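Long-range contacts in mercuric reductase (Metallosphaera sedula, PDB 4YWO), which probably catalyses the NADPH-dependent reduction of mercuric ions to elemental mercury, working as a homodimer with bound FAD: residues 24-29 with 315-320; 29-34 with 106-111; 302-307 with 322-327. All blocks are in the same frame, centred on the assembly; numbering follows the deposited sequence.

All three contacts lie in the FAD-binding part of the chain and are linked through helices 25-36 and 314-330, which pack beside its parallel sheet. Interaction 1 is a buried helix-helix contact built from alanines and a glycine, beside the FAD diphosphate. Interaction 3 is also buried: it seats the end of strand 301-303 and the following loop on helix 314-330, and likewise reaches FAD. Interaction 2 shares A29 and helix 25-36 with interaction 1, but lies nearer the surface, where longer side chains span a wider gap. Backbone oxygens and phosphate thus mark interaction 1, a sulfur-and-ring cluster interaction 2, and an aromatic ring, a water and an FAD-binding aspartate interaction 3.

Interaction 1. Residues 24-29 with 315-320; sequences GAAGFA and ALAGRQ. With FAD (flavin-adenine dinucleotide), chain B.
A26 and A317 meet where the first helix of the Rossmann-type FAD fold, 25-36, packs on helix 314-330. The segment axes approach to 7.1 Å and cross at -33°, a separation made possible by the lack of any side chain larger than a methyl between them. On the tight side, backbone and CB atoms touch directly. The methyl A26 CB rests against the carbonyl oxygen A317 O at 3.4 Å, and A26 CA directs a C-H...O contact to the same oxygen, with 135° at the hydrogen. One turn on, A29 CB presses on G318 O at 3.2 Å. A25 CB meets A317 CB at 4.1 Å, and A25 O lies 4.0 Å from G318 CA. No hydrogen bond passes between the two segments, and the fit rests on shape and on these weak polar contacts.

In contrast to this close packing, R319 and A315, both partly exposed, lie on the more open side, turned from helix 25-36 toward the second subunit. There R319 NH2 forms a salt bridge with D432 of that subunit, and A315 packs on its H435. Helix 25-36 turns its own other flank, through F28, to Y104, the two rings meeting edge-to-face.

At the buried end both helices come up to the FAD diphosphate. A26 N donates a hydrogen bond to FAD O1P at 3.2 Å, with an angle of 161°, and the N-terminus of the helix would probably favour the negative charge there. G24, at the N-cap, brings its CA to 3.3 Å from FAD O1A in the glycine-rich turn of a GxGxxG-like sequence. From the partner helix, A317 CB adds a methyl contact, 3.6 Å from FAD O2P.

Interaction 2. Residues 29-34 with 106-111; sequences AAMIKA and DLLSYY
L107 O accepts the amide Y111 N at 2.9 Å, closing the last turn of helix 87-110, and the same oxygen lies in plane at the edge of the Y111 ring, while M31 CE of the facing helix comes to 4.3 Å from L107 O. The contact joins the first helix of the Rossmann-type FAD fold, 25-36, to a second helix running almost parallel to it, the segment axes being 11.4 Å apart. Such spacing leaves the contact to long side chains. I32 does most of the work on the ring: CG1 sits over one face of Y111, 4.1 Å from the centroid and 19° off the normal, a CH-pi contact. With CG1 beside the backbone N (chi1 -66°), its other branch, CG2, lies anti to that nitrogen and reaches Y111 OH. The opposite ring face is covered by Y110 CD2, so Y111 is sandwiched between its own neighbour and I32. Beyond CG1, I32 CD1 continues to L107 CD1.

M31 leaves its helix extended and then bends at chi3 (56°), which turns CE toward Y111 CD2 at an oblique approach. M31 also packs on P41 and V113, while L108 leans on I49 and F28. Where M31 and L108 cross, at about a right angle, M31 SD lies 4.0 Å from L108 CD2.

Interaction 3. Residues 302-307 with 322-327; sequences YAAGDV and SIATEN. With FAD (flavin-adenine dinucleotide), chain B.
Apolar contacts centre on A324, whose methyl points from helix 314-330 at the end of strand 301-303: A324 CB meets Y302 CB at 4.0 Å and, more distantly, A304 CB. The Y302 side chain crosses that of N327 at about a right angle, Y302 CE2 against N327 CB at 3.6 Å, the ring and amide planes 52° apart.

Polar atoms meet the ring at one face and at its hydroxyl. A324 O lies over the face, 3.8 Å above the plane of the Y302 ring and offset toward the rim. At the hydroxyl end a water is hydrogen-bonded to both segments, accepting from Y302 OH at 3.2 Å and donating to N327 O at 2.9 Å; Y302 OH is held further by R295 NE. The N327 amide turns away to S332, K334 and E293, which occupy both its oxygen and its nitrogen. G305 N is hydrogen-bonded to Q320 OE1.

Ligand contacts fall to G305 and D306. At the backbone angles of G305 a CB would jam against the carbonyl O of A304 and strike FAD O2P, which calls for glycine here. D306 N donates to FAD O2P at 3.0 Å, and FAD O3' donates to D306 OD1 at 2.6 Å, while S146 OG holds OD2. Helix 314-330 packs against the strand running into G305-D306, which is consistent with the Gly-Asp FAD-binding motif of the pyridine nucleotide-disulfide oxidoreductases, holding both phosphate and ribityl chain.

Interaction 1. Residues 24-29 with 315-320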
loop_
_atom_site.group_PDB
_atom_site.type_symbol
_atom_site.label_atom_id
_atom_site.label_comp_id
_atom_site.label_asym_id
_atom_site.label_seq_id
_atom_site.Cartn_x
_atom_site.Cartn_y
_atom_site.Cartn_z
ATOM N N GLY A 24 -27.254 0.069 -7.972
ATOM C CA GLY A 24 -25.974 0.423 -7.353
ATOM C C GLY A 24 -24.934 -0.672 -7.549
ATOM O O GLY A 24 -24.997 -1.514 -8.441
ATOM N N ALA A 25 -23.963 -0.693 -6.687
ATOM C CA ALA A 25 -22.836 -1.619 -6.763
ATOM C C ALA A 25 -23.275 -3.085 -6.734
ATOM O O ALA A 25 -22.855 -3.887 -7.571
ATOM C CB ALA A 25 -21.929 -1.370 -5.514
ATOM N N ALA A 26 -24.170 -3.441 -5.800
ATOM C CA ALA A 26 -24.669 -4.814 -5.731
ATOM C C ALA A 26 -25.449 -5.201 -7.004
ATOM O O ALA A 26 -25.311 -6.316 -7.521
ATOM C CB ALA A 26 -25.447 -5.061 -4.474
ATOM N N GLY A 27 -26.381 -4.317 -7.439
ATOM C CA GLY A 27 -27.204 -4.625 -8.550
ATOM C C GLY A 27 -26.442 -4.723 -9.864
ATOM O O GLY A 27 -26.700 -5.618 -10.685
ATOM N N PHE A 28 -25.463 -3.839 -9.992
ATOM C CA PHE A 28 -24.579 -3.989 -11.158
ATOM C C PHE A 28 -23.772 -5.257 -11.205
ATOM O O PHE A 28 -23.654 -5.880 -12.315
ATOM C CB PHE A 28 -23.613 -2.771 -11.347
ATOM C CG PHE A 28 -24.153 -1.759 -12.292
ATOM C CD1 PHE A 28 -25.088 -0.820 -11.876
ATOM C CD2 PHE A 28 -23.794 -1.741 -13.630
ATOM C CE1 PHE A 28 -25.620 0.123 -12.727
ATOM C CE2 PHE A 28 -24.341 -0.827 -14.493
ATOM C CZ PHE A 28 -25.239 0.123 -14.077
ATOM N N ALA A 29 -23.227 -5.660 -10.086
ATOM C CA ALA A 29 -22.500 -6.885 -9.981
ATOM C C ALA A 29 -23.407 -8.063 -10.321
ATOM O O ALA A 29 -23.002 -8.960 -11.086
ATOM C CB ALA A 29 -21.905 -7.005 -8.646
ATOM N N ALA A 315 -17.007 -2.794 -1.994
ATOM C CA ALA A 315 -16.470 -4.003 -2.517
ATOM C C ALA A 315 -17.262 -5.224 -2.032
ATOM O O ALA A 315 -17.390 -6.235 -2.744
ATOM C CB ALA A 315 -14.955 -4.126 -2.065
ATOM N N LEU A 316 -17.760 -5.139 -0.799
ATOM C CA LEU A 316 -18.603 -6.230 -0.224
ATOM C C LEU A 316 -19.989 -6.250 -0.952
ATOM O O LEU A 316 -20.453 -7.347 -1.313
ATOM C CB LEU A 316 -18.839 -6.006 1.254
ATOM C CG LEU A 316 -19.645 -7.105 1.907
ATOM C CD1 LEU A 316 -19.049 -8.487 1.765
ATOM C CD2 LEU A 316 -19.928 -6.757 3.389
ATOM N N ALA A 317 -20.517 -5.065 -1.230
ATOM C CA ALA A 317 -21.842 -5.039 -1.954
ATOM C C ALA A 317 -21.687 -5.711 -3.335
ATOM O O ALA A 317 -22.495 -6.573 -3.694
ATOM C CB ALA A 317 -22.350 -3.613 -2.068
ATOM N N GLY A 318 -20.585 -5.412 -4.056
ATOM C CA GLY A 318 -20.298 -6.014 -5.327
ATOM C C GLY A 318 -20.198 -7.524 -5.210
ATOM O O GLY A 318 -20.809 -8.278 -5.968
ATOM N N ARG A 319 -19.336 -7.991 -4.337
ATOM C CA ARG A 319 -19.137 -9.430 -4.101
ATOM C C ARG A 319 -20.446 -10.130 -3.767
ATOM O O ARG A 319 -20.709 -11.214 -4.392
ATOM C CB ARG A 319 -18.157 -9.701 -3.015
ATOM C CG ARG A 319 -17.776 -11.157 -2.866
ATOM C CD ARG A 319 -16.862 -11.479 -4.037
ATOM N NE ARG A 319 -16.648 -12.889 -4.301
ATOM C CZ ARG A 319 -16.496 -13.395 -5.531
ATOM N NH1 ARG A 319 -16.717 -12.651 -6.634
ATOM N NH2 ARG A 319 -16.224 -14.655 -5.639
ATOM N N GLN A 320 -21.261 -9.570 -2.846
ATOM C CA GLN A 320 -22.593 -10.140 -2.502
ATOM C C GLN A 320 -23.500 -10.144 -3.716
ATOM O O GLN A 320 -24.233 -11.164 -3.898
ATOM C CB GLN A 320 -23.154 -9.420 -1.324
ATOM C CG GLN A 320 -22.428 -9.578 -0.003
ATOM C CD GLN A 320 -22.987 -8.798 1.073
ATOM O OE1 GLN A 320 -23.560 -7.670 0.832
ATOM N NE2 GLN A 320 -22.786 -9.222 2.296
HETATM P PA FAD B . -27.078 1.313 -3.362
HETATM O O1A FAD B . -25.934 1.612 -4.301
HETATM O O2A FAD B . -27.750 2.438 -2.611
HETATM O O5B FAD B . -28.207 0.511 -4.184
HETATM C C5B FAD B . -29.569 0.930 -4.139
HETATM C C4B FAD B . -29.986 1.450 -5.510
HETATM O O4B FAD B . -31.173 0.779 -5.940
HETATM C C3B FAD B . -30.281 2.940 -5.468
HETATM O O3B FAD B . -29.411 3.639 -6.363
HETATM C C2B FAD B . -31.721 3.100 -5.911
HETATM O O2B FAD B . -31.783 3.903 -7.094
HETATM C C1B FAD B . -32.235 1.699 -6.204
HETATM N N9A FAD B . -33.392 1.396 -5.325
HETATM C C8A FAD B . -33.417 1.525 -3.986
HETATM N N7A FAD B . -34.625 1.166 -3.482
HETATM C C5A FAD B . -35.401 0.796 -4.517
HETATM C C6A FAD B . -36.789 0.305 -4.690
HETATM N N6A FAD B . -37.610 0.135 -3.626
HETATM N N1A FAD B . -37.208 0.033 -5.946
HETATM C C2A FAD B . -36.402 0.198 -7.012
HETATM N N3A FAD B . -35.133 0.638 -6.928
HETATM C C4A FAD B . -34.584 0.949 -5.730
HETATM N N1 FAD B . -17.772 2.194 0.923
HETATM C C2 FAD B . -16.484 1.839 0.681
HETATM O O2 FAD B . -16.216 0.630 0.514
HETATM N N3 FAD B . -15.484 2.736 0.614
HETATM C C4 FAD B . -15.688 4.048 0.781
HETATM O O4 FAD B . -14.737 4.858 0.713
HETATM C C4X FAD B . -17.068 4.520 1.050
HETATM N N5 FAD B . -17.357 5.828 1.231
HETATM C C5X FAD B . -18.628 6.227 1.475
HETATM C C6 FAD B . -18.901 7.578 1.658
HETATM C C7 FAD B . -20.203 7.997 1.908
HETATM C C7M FAD B . -20.497 9.461 2.106
HETATM C C8 FAD B . -21.305 7.002 1.982
HETATM C C8M FAD B . -22.715 7.459 2.254
HETATM C C9 FAD B . -21.037 5.651 1.800
HETATM C C9A FAD B . -19.735 5.232 1.549
HETATM N N10 FAD B . -19.453 3.864 1.363
HETATM C C10 FAD B . -18.122 3.483 1.112
HETATM C "C1'" FAD B . -20.519 2.862 1.430
HETATM C "C2'" FAD B . -20.901 2.430 0.020
HETATM O "O2'" FAD B . -21.178 3.588 -0.776
HETATM C "C3'" FAD B . -22.124 1.522 0.038
HETATM O "O3'" FAD B . -21.906 0.446 0.958
HETATM C "C4'" FAD B . -22.404 0.954 -1.348
HETATM O "O4'" FAD B . -22.810 2.011 -2.224
HETATM C "C5'" FAD B . -23.496 -0.107 -1.294
HETATM O "O5'" FAD B . -24.119 -0.215 -2.573
HETATM P P FAD B . -25.548 -0.939 -2.727
HETATM O O1P FAD B . -25.768 -1.241 -4.191
HETATM O O2P FAD B . -25.628 -2.050 -1.708
HETATM O O3P FAD B . -26.578 0.219 -2.292
#

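Interaction 2. Residues 29-34 with 106-111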
loop_
_atom_site.group_PDB
_atom_site.type_symbol
_atom_site.label_atom_id
_atom_site.label_comp_id
_atom_site.label_asym_id
_atom_site.label_seq_id
_atom_site.Cartn_x
_atom_site.Cartn_y
_atom_site.Cartn_z
ATOM N N ALA A 29 -23.227 -5.660 -10.086
ATOM C CA ALA A 29 -22.500 -6.885 -9.981
ATOM C C ALA A 29 -23.407 -8.063 -10.321
ATOM O O ALA A 29 -23.002 -8.960 -11.086
ATOM C CB ALA A 29 -21.905 -7.005 -8.646
ATOM N N ALA A 30 -24.688 -8.014 -9.850
ATOM C CA ALA A 30 -25.627 -9.050 -10.201
ATOM C C ALA A 30 -25.899 -9.068 -11.674
ATOM O O ALA A 30 -26.035 -10.160 -12.234
ATOM C CB ALA A 30 -26.933 -8.834 -9.389
ATOM N N MET A 31 -26.039 -7.935 -12.324
ATOM C CA MET A 31 -26.353 -7.846 -13.715
ATOM C C MET A 31 -25.234 -8.500 -14.524
ATOM O O MET A 31 -25.479 -9.234 -15.530
ATOM C CB MET A 31 -26.537 -6.460 -14.166
ATOM C CG MET A 31 -26.835 -6.367 -15.653
ATOM S SD MET A 31 -26.435 -4.753 -16.309
ATOM C CE MET A 31 -24.724 -4.348 -15.969
ATOM N N ILE A 32 -24.045 -8.205 -14.100
ATOM C CA ILE A 32 -22.849 -8.701 -14.842
ATOM C C ILE A 32 -22.741 -10.210 -14.700
ATOM O O ILE A 32 -22.594 -10.915 -15.728
ATOM C CB ILE A 32 -21.586 -7.998 -14.387
ATOM C CG1 ILE A 32 -21.705 -6.566 -14.782
ATOM C CG2 ILE A 32 -20.338 -8.750 -14.989
ATOM C CD1 ILE A 32 -20.594 -5.713 -14.212
ATOM N N LYS A 33 -22.864 -10.706 -13.486
ATOM C CA LYS A 33 -22.876 -12.100 -13.227
ATOM C C LYS A 33 -23.955 -12.816 -13.981
ATOM O O LYS A 33 -23.737 -13.936 -14.439
ATOM C CB LYS A 33 -22.995 -12.416 -11.800
ATOM C CG LYS A 33 -22.945 -13.874 -11.459
ATOM C CD LYS A 33 -21.608 -14.427 -11.977
ATOM C CE LYS A 33 -21.079 -15.452 -10.985
ATOM N NZ LYS A 33 -19.609 -15.753 -11.111
ATOM N N ALA A 34 -25.135 -12.224 -14.040
ATOM C CA ALA A 34 -26.216 -12.875 -14.771
ATOM C C ALA A 34 -25.846 -13.071 -16.286
ATOM O O ALA A 34 -26.053 -14.189 -16.831
ATOM C CB ALA A 34 -27.496 -12.035 -14.633
ATOM N N ASP A 106 -22.050 3.077 -19.408
ATOM C CA ASP A 106 -21.571 2.411 -20.616
ATOM C C ASP A 106 -21.793 0.898 -20.531
ATOM O O ASP A 106 -21.863 0.222 -21.547
ATOM C CB ASP A 106 -20.077 2.671 -20.868
ATOM C CG ASP A 106 -19.787 4.093 -21.444
ATOM O OD1 ASP A 106 -20.685 4.861 -21.846
ATOM O OD2 ASP A 106 -18.591 4.435 -21.430
ATOM N N LEU A 107 -21.836 0.356 -19.316
ATOM C CA LEU A 107 -22.061 -1.088 -19.148
ATOM C C LEU A 107 -23.484 -1.542 -19.518
ATOM O O LEU A 107 -23.686 -2.735 -19.808
ATOM C CB LEU A 107 -21.715 -1.532 -17.752
ATOM C CG LEU A 107 -20.270 -1.288 -17.340
ATOM C CD1 LEU A 107 -19.981 -2.168 -16.120
ATOM C CD2 LEU A 107 -19.347 -1.530 -18.501
ATOM N N LEU A 108 -24.432 -0.629 -19.453
ATOM C CA LEU A 108 -25.789 -0.891 -19.811
ATOM C C LEU A 108 -25.897 -1.051 -21.301
ATOM O O LEU A 108 -26.822 -1.725 -21.725
ATOM C CB LEU A 108 -26.737 0.205 -19.354
ATOM C CG LEU A 108 -26.769 0.293 -17.823
ATOM C CD1 LEU A 108 -27.527 1.532 -17.387
ATOM C CD2 LEU A 108 -27.385 -0.938 -17.154
ATOM N N SER A 109 -24.963 -0.477 -22.075
ATOM C CA SER A 109 -24.868 -0.774 -23.543
ATOM C C SER A 109 -24.117 -2.044 -23.838
ATOM O O SER A 109 -24.483 -2.749 -24.724
ATOM C CB SER A 109 -24.131 0.317 -24.322
ATOM O OG SER A 109 -24.637 1.572 -24.022
ATOM N N TYR A 110 -23.050 -2.309 -23.111
ATOM C CA TYR A 110 -22.239 -3.468 -23.327
ATOM C C TYR A 110 -22.899 -4.790 -22.902
ATOM O O TYR A 110 -22.797 -5.784 -23.570
ATOM C CB TYR A 110 -20.881 -3.300 -22.634
ATOM C CG TYR A 110 -20.059 -4.484 -22.943
ATOM C CD1 TYR A 110 -19.669 -4.734 -24.268
ATOM C CD2 TYR A 110 -19.746 -5.411 -21.969
ATOM C CE1 TYR A 110 -18.978 -5.872 -24.581
ATOM C CE2 TYR A 110 -19.035 -6.547 -22.273
ATOM C CZ TYR A 110 -18.664 -6.762 -23.586
ATOM O OH TYR A 110 -17.974 -7.877 -23.887
ATOM N N TYR A 111 -23.576 -4.807 -21.765
ATOM C CA TYR A 111 -24.151 -6.043 -21.283
ATOM C C TYR A 111 -25.599 -6.083 -21.737
ATOM O O TYR A 111 -26.160 -5.110 -22.201
ATOM C CB TYR A 111 -24.047 -6.124 -19.765
ATOM C CG TYR A 111 -22.699 -6.390 -19.269
ATOM C CD1 TYR A 111 -22.178 -7.684 -19.285
ATOM C CD2 TYR A 111 -21.894 -5.372 -18.841
ATOM C CE1 TYR A 111 -20.957 -7.951 -18.840
ATOM C CE2 TYR A 111 -20.623 -5.635 -18.383
ATOM C CZ TYR A 111 -20.159 -6.906 -18.416
ATOM O OH TYR A 111 -18.950 -7.236 -17.994
#

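Interaction 3. Residues 302-307 with 322-327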
loop_
_atom_site.group_PDB
_atom_site.type_symbol
_atom_site.label_atom_id
_atom_site.label_comp_id
_atom_site.label_asym_id
_atom_site.label_seq_id
_atom_site.Cartn_x
_atom_site.Cartn_y
_atom_site.Cartn_z
ATOM N N TYR A 302 -33.066 -13.565 -3.049
ATOM C CA TYR A 302 -31.764 -13.357 -2.394
ATOM C C TYR A 302 -31.636 -11.833 -2.216
ATOM O O TYR A 302 -32.410 -11.016 -2.778
ATOM C CB TYR A 302 -30.717 -13.865 -3.335
ATOM C CG TYR A 302 -30.682 -15.372 -3.455
ATOM C CD1 TYR A 302 -31.597 -15.998 -4.268
ATOM C CD2 TYR A 302 -29.668 -16.106 -2.901
ATOM C CE1 TYR A 302 -31.581 -17.376 -4.394
ATOM C CE2 TYR A 302 -29.647 -17.495 -3.001
ATOM C CZ TYR A 302 -30.556 -18.089 -3.798
ATOM O OH TYR A 302 -30.632 -19.461 -4.019
ATOM N N ALA A 303 -30.640 -11.434 -1.405
ATOM C CA ALA A 303 -30.440 -9.988 -1.162
ATOM C C ALA A 303 -28.913 -9.715 -1.014
ATOM O O ALA A 303 -28.169 -10.614 -0.672
ATOM C CB ALA A 303 -31.173 -9.522 0.005
ATOM N N ALA A 304 -28.500 -8.489 -1.269
ATOM C CA ALA A 304 -27.044 -8.192 -1.334
ATOM C C ALA A 304 -26.872 -6.715 -1.056
ATOM O O ALA A 304 -27.720 -5.882 -1.454
ATOM C CB ALA A 304 -26.519 -8.526 -2.678
ATOM N N GLY A 305 -25.734 -6.379 -0.423
ATOM C CA GLY A 305 -25.394 -4.989 -0.212
ATOM C C GLY A 305 -25.885 -4.394 1.068
ATOM O O GLY A 305 -26.161 -5.044 2.107
ATOM N N ASP A 306 -25.996 -3.034 1.089
ATOM C CA ASP A 306 -26.304 -2.359 2.296
ATOM C C ASP A 306 -27.690 -2.684 2.826
ATOM O O ASP A 306 -27.918 -2.542 4.040
ATOM C CB ASP A 306 -26.340 -0.825 2.063
ATOM C CG ASP A 306 -25.024 -0.167 1.875
ATOM O OD1 ASP A 306 -23.992 -0.839 1.905
ATOM O OD2 ASP A 306 -25.072 1.122 1.722
ATOM N N VAL A 307 -28.540 -3.166 1.947
ATOM C CA VAL A 307 -29.962 -3.523 2.380
ATOM C C VAL A 307 -29.928 -4.678 3.410
ATOM O O VAL A 307 -30.883 -4.887 4.171
ATOM C CB VAL A 307 -30.841 -3.888 1.202
ATOM C CG1 VAL A 307 -30.545 -5.252 0.622
ATOM C CG2 VAL A 307 -32.362 -3.837 1.590
ATOM N N SER A 322 -22.657 -10.486 -6.878
ATOM C CA SER A 322 -22.221 -11.621 -7.648
ATOM C C SER A 322 -22.575 -12.941 -7.080
ATOM O O SER A 322 -23.020 -13.830 -7.864
ATOM C CB SER A 322 -20.640 -11.620 -7.870
ATOM O OG SER A 322 -20.246 -10.434 -8.594
ATOM N N ILE A 323 -22.361 -13.155 -5.807
ATOM C CA ILE A 323 -22.571 -14.460 -5.179
ATOM C C ILE A 323 -24.101 -14.762 -5.133
ATOM O O ILE A 323 -24.564 -15.879 -5.440
ATOM C CB ILE A 323 -22.050 -14.488 -3.797
ATOM C CG1 ILE A 323 -20.524 -14.570 -3.875
ATOM C CG2 ILE A 323 -22.494 -15.714 -3.025
ATOM C CD1 ILE A 323 -19.931 -14.486 -2.492
ATOM N N ALA A 324 -24.876 -13.747 -4.836
ATOM C CA ALA A 324 -26.358 -13.940 -4.704
ATOM C C ALA A 324 -26.869 -14.400 -6.036
ATOM O O ALA A 324 -27.714 -15.341 -6.072
ATOM C CB ALA A 324 -27.034 -12.663 -4.258
ATOM N N THR A 325 -26.386 -13.797 -7.102
ATOM C CA THR A 325 -26.817 -14.077 -8.451
ATOM C C THR A 325 -26.422 -15.527 -8.821
ATOM O O THR A 325 -27.216 -16.316 -9.366
ATOM C CB THR A 325 -26.387 -13.054 -9.395
ATOM O OG1 THR A 325 -26.919 -11.782 -9.063
ATOM C CG2 THR A 325 -26.661 -13.371 -10.844
ATOM N N GLU A 326 -25.154 -15.867 -8.584
ATOM C CA GLU A 326 -24.726 -17.216 -8.902
ATOM C C GLU A 326 -25.499 -18.191 -8.126
ATOM O O GLU A 326 -25.917 -19.289 -8.723
ATOM C CB GLU A 326 -23.187 -17.326 -8.637
ATOM C CG GLU A 326 -22.697 -18.687 -9.016
ATOM C CD GLU A 326 -21.189 -18.805 -8.992
ATOM O OE1 GLU A 326 -20.503 -17.832 -8.587
ATOM O OE2 GLU A 326 -20.716 -19.927 -9.280
ATOM N N ASN A 327 -25.741 -17.991 -6.829
ATOM C CA ASN A 327 -26.513 -18.980 -6.035
ATOM C C ASN A 327 -27.960 -19.073 -6.589
ATOM O O ASN A 327 -28.571 -20.184 -6.745
ATOM C CB ASN A 327 -26.599 -18.652 -4.596
ATOM C CG ASN A 327 -25.218 -18.839 -3.842
ATOM O OD1 ASN A 327 -24.360 -19.484 -4.370
ATOM N ND2 ASN A 327 -25.118 -18.391 -2.649
HETATM P PA FAD B . -27.078 1.313 -3.362
HETATM O O1A FAD B . -25.934 1.612 -4.301
HETATM O O2A FAD B . -27.750 2.438 -2.611
HETATM O O5B FAD B . -28.207 0.511 -4.184
HETATM C C5B FAD B . -29.569 0.930 -4.139
HETATM C C4B FAD B . -29.986 1.450 -5.510
HETATM O O4B FAD B . -31.173 0.779 -5.940
HETATM C C3B FAD B . -30.281 2.940 -5.468
HETATM O O3B FAD B . -29.411 3.639 -6.363
HETATM C C2B FAD B . -31.721 3.100 -5.911
HETATM O O2B FAD B . -31.783 3.903 -7.094
HETATM C C1B FAD B . -32.235 1.699 -6.204
HETATM N N9A FAD B . -33.392 1.396 -5.325
HETATM C C8A FAD B . -33.417 1.525 -3.986
HETATM N N7A FAD B . -34.625 1.166 -3.482
HETATM C C5A FAD B . -35.401 0.796 -4.517
HETATM C C6A FAD B . -36.789 0.305 -4.690
HETATM N N6A FAD B . -37.610 0.135 -3.626
HETATM N N1A FAD B . -37.208 0.033 -5.946
HETATM C C2A FAD B . -36.402 0.198 -7.012
HETATM N N3A FAD B . -35.133 0.638 -6.928
HETATM C C4A FAD B . -34.584 0.949 -5.730
HETATM N N1 FAD B . -17.772 2.194 0.923
HETATM C C2 FAD B . -16.484 1.839 0.681
HETATM O O2 FAD B . -16.216 0.630 0.514
HETATM N N3 FAD B . -15.484 2.736 0.614
HETATM C C4 FAD B . -15.688 4.048 0.781
HETATM O O4 FAD B . -14.737 4.858 0.713
HETATM C C4X FAD B . -17.068 4.520 1.050
HETATM N N5 FAD B . -17.357 5.828 1.231
HETATM C C5X FAD B . -18.628 6.227 1.475
HETATM C C6 FAD B . -18.901 7.578 1.658
HETATM C C7 FAD B . -20.203 7.997 1.908
HETATM C C7M FAD B . -20.497 9.461 2.106
HETATM C C8 FAD B . -21.305 7.002 1.982
HETATM C C8M FAD B . -22.715 7.459 2.254
HETATM C C9 FAD B . -21.037 5.651 1.800
HETATM C C9A FAD B . -19.735 5.232 1.549
HETATM N N10 FAD B . -19.453 3.864 1.363
HETATM C C10 FAD B . -18.122 3.483 1.112
HETATM C "C1'" FAD B . -20.519 2.862 1.430
HETATM C "C2'" FAD B . -20.901 2.430 0.020
HETATM O "O2'" FAD B . -21.178 3.588 -0.776
HETATM C "C3'" FAD B . -22.124 1.522 0.038
HETATM O "O3'" FAD B . -21.906 0.446 0.958
HETATM C "C4'" FAD B . -22.404 0.954 -1.348
HETATM O "O4'" FAD B . -22.810 2.011 -2.224
HETATM C "C5'" FAD B . -23.496 -0.107 -1.294
HETATM O "O5'" FAD B . -24.119 -0.215 -2.573
HETATM P P FAD B . -25.548 -0.939 -2.727
HETATM O O1P FAD B . -25.768 -1.241 -4.191
HETATM O O2P FAD B . -25.628 -2.050 -1.708
HETATM O O3P FAD B . -26.578 0.219 -2.292
HETATM O O HOH W 1 -28.704 -21.947 -4.451
#